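Side-chain contact in triosephosphate isomerase (Toxoplasma gondii, PDB 5UPR), which probably interconverts D-glyceraldehyde 3-phosphate and dihydroxyacetone phosphate, a step of glycolysis and gluconeogenesis, working as a homodimer: residues 55-60 with 65-70. Residues are numbered along the deposited sequence; the frame is centred on the assembly and turned at random.
Sequences QVQDSL and VQVAAQ
The side-chain amide of Gln-57 has methyl CG2 of Val-67 lifted well out of its plane, displaced toward the side where CG and NE2 lie, with NE2 4.2 Å from that CG2. Val-67 CG2 also rests 3.9 Å from Gln-57 CG, the two side chains set roughly perpendicular. Gln-57 NE2 is hydrogen-bonded to the carbonyl oxygen of Lys-93, a bond that anchors the amide group; the methyl meets both its NE2 end and the aliphatic CG. A second flat group, the Gln-55 carbonyl, is gripped from opposite faces: Ser-59 OG reaches Gln-55 O at 2.8 Å, tilted 30° from the carbonyl plane, and Ser-59 N comes from the other face.

Helix 53-59 is the outer link of a beta-alpha-beta unit of the TIM barrel, joining parallel strands 42-47 and 65-69. The contact therefore lies between barrel wall and helical layer, with helix 22-34 flanking it. Here the side chains of Val-56 and Val-67 pass alongside one another, pointing opposite ways, their CG1 methyls 3.6 Å apart; Val-56 also leans on Thr-25 and Pro-48.

Leu-60, just past the helix end, turns CG anti to its own nitrogen (chi1 -163°). The side chains of Leu-60 and Val-65 stand nearly at right angles, with Leu-60 CD2 3.8 Å from Val-65 CG1. Leu-60 CD2 still lies 4.1 Å from Val-67 CG1, which thus has Val-56 and Leu-60 as neighbours. Leu-60 and Val-65 are poorly ordered. Val-67 also touches Ile-53, one helical turn before Gln-57.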
loop_
_atom_site.group_PDB
_atom_site.type_symbol
_atom_site.label_atom_id
_atom_site.label_comp_id
_atom_site.label_asym_id
_atom_site.label_seq_id
_atom_site.Cartn_x
_atom_site.Cartn_y
_atom_site.Cartn_z
ATOM N N GLN A 55 -7.394 -0.883 -14.098
ATOM C CA GLN A 55 -8.090 -0.049 -15.077
ATOM C C GLN A 55 -7.100 0.462 -16.159
ATOM O O GLN A 55 -7.402 0.465 -17.361
ATOM C CB GLN A 55 -8.732 1.158 -14.360
ATOM C CG GLN A 55 -9.422 2.180 -15.276
ATOM C CD GLN A 55 -9.900 3.435 -14.555
ATOM O OE1 GLN A 55 -10.023 3.466 -13.349
ATOM N NE2 GLN A 55 -10.153 4.468 -15.302
ATOM N N VAL A 56 -5.914 0.872 -15.711
ATOM C CA VAL A 56 -4.894 1.314 -16.657
ATOM C C VAL A 56 -4.464 0.137 -17.544
ATOM O O VAL A 56 -4.390 0.281 -18.780
ATOM C CB VAL A 56 -3.668 1.918 -15.931
ATOM C CG1 VAL A 56 -2.575 2.272 -16.888
ATOM C CG2 VAL A 56 -4.053 3.154 -15.161
ATOM N N GLN A 57 -4.214 -1.037 -16.925
ATOM C CA GLN A 57 -3.851 -2.236 -17.700
ATOM C C GLN A 57 -4.926 -2.608 -18.733
ATOM O O GLN A 57 -4.595 -3.063 -19.839
ATOM C CB GLN A 57 -3.649 -3.463 -16.811
ATOM C CG GLN A 57 -2.494 -3.398 -15.894
ATOM C CD GLN A 57 -2.412 -4.581 -14.969
ATOM O OE1 GLN A 57 -3.334 -4.827 -14.162
ATOM N NE2 GLN A 57 -1.348 -5.337 -15.104
ATOM N N ASP A 58 -6.205 -2.435 -18.382
ATOM C CA ASP A 58 -7.275 -2.777 -19.315
ATOM C C ASP A 58 -7.461 -1.848 -20.488
ATOM O O ASP A 58 -7.942 -2.310 -21.535
ATOM C CB ASP A 58 -8.626 -2.815 -18.596
ATOM C CG ASP A 58 -8.725 -3.969 -17.587
ATOM O OD1 ASP A 58 -7.727 -4.747 -17.393
ATOM O OD2 ASP A 58 -9.786 -4.054 -16.955
ATOM N N SER A 59 -7.172 -0.551 -20.329
ATOM C CA SER A 59 -7.444 0.443 -21.366
ATOM C C SER A 59 -6.204 1.004 -22.076
ATOM O O SER A 59 -6.336 1.645 -23.128
ATOM C CB SER A 59 -8.304 1.585 -20.811
ATOM O OG SER A 59 -7.707 2.128 -19.654
ATOM N N LEU A 60 -5.013 0.754 -21.564
ATOM C CA LEU A 60 -3.811 1.286 -22.197
ATOM C C LEU A 60 -3.517 0.476 -23.437
ATOM O O LEU A 60 -3.585 -0.733 -23.405
ATOM C CB LEU A 60 -2.676 1.307 -21.181
ATOM C CG LEU A 60 -1.389 2.091 -21.307
ATOM C CD1 LEU A 60 -1.617 3.577 -21.413
ATOM C CD2 LEU A 60 -0.583 1.775 -20.058
ATOM N N VAL A 65 4.136 1.790 -23.315
ATOM C CA VAL A 65 3.881 2.237 -21.919
ATOM C C VAL A 65 3.576 1.042 -21.020
ATOM O O VAL A 65 2.717 0.242 -21.328
ATOM C CB VAL A 65 2.749 3.270 -21.799
ATOM C CG1 VAL A 65 2.634 3.763 -20.367
ATOM C CG2 VAL A 65 3.019 4.446 -22.756
ATOM N N GLN A 66 4.302 0.924 -19.929
ATOM C CA GLN A 66 4.130 -0.136 -18.965
ATOM C C GLN A 66 3.650 0.464 -17.657
ATOM O O GLN A 66 3.801 1.646 -17.409
ATOM C CB GLN A 66 5.452 -0.860 -18.795
ATOM C CG GLN A 66 5.943 -1.596 -20.039
ATOM C CD GLN A 66 7.055 -2.537 -19.720
ATOM O OE1 GLN A 66 8.139 -2.120 -19.422
ATOM N NE2 GLN A 66 6.760 -3.827 -19.714
ATOM N N VAL A 67 3.090 -0.391 -16.806
ATOM C CA VAL A 67 2.529 0.076 -15.522
ATOM C C VAL A 67 3.428 -0.351 -14.370
ATOM O O VAL A 67 4.141 -1.351 -14.458
ATOM C CB VAL A 67 1.092 -0.358 -15.291
ATOM C CG1 VAL A 67 0.251 0.001 -16.495
ATOM C CG2 VAL A 67 1.008 -1.870 -15.115
ATOM N N ALA A 68 3.388 0.420 -13.299
ATOM C CA ALA A 68 4.122 0.163 -12.059
ATOM C C ALA A 68 3.263 0.324 -10.816
ATOM O O ALA A 68 2.370 1.166 -10.808
ATOM C CB ALA A 68 5.287 1.117 -11.926
ATOM N N ALA A 69 3.595 -0.395 -9.746
ATOM C CA ALA A 69 3.089 -0.019 -8.448
ATOM C C ALA A 69 4.055 0.970 -7.814
ATOM O O ALA A 69 5.251 0.962 -8.116
ATOM C CB ALA A 69 2.929 -1.287 -7.552
ATOM N N GLN A 70 3.551 1.773 -6.861
ATOM C CA GLN A 70 4.344 2.795 -6.137
ATOM C C GLN A 70 5.137 2.271 -4.928
ATOM O O GLN A 70 5.853 3.086 -4.285
ATOM C CB GLN A 70 3.401 3.929 -5.679
ATOM C CG GLN A 70 2.816 4.764 -6.817
ATOM C CD GLN A 70 1.831 5.847 -6.335
ATOM O OE1 GLN A 70 1.841 6.234 -5.121
ATOM N NE2 GLN A 70 1.004 6.367 -7.269
#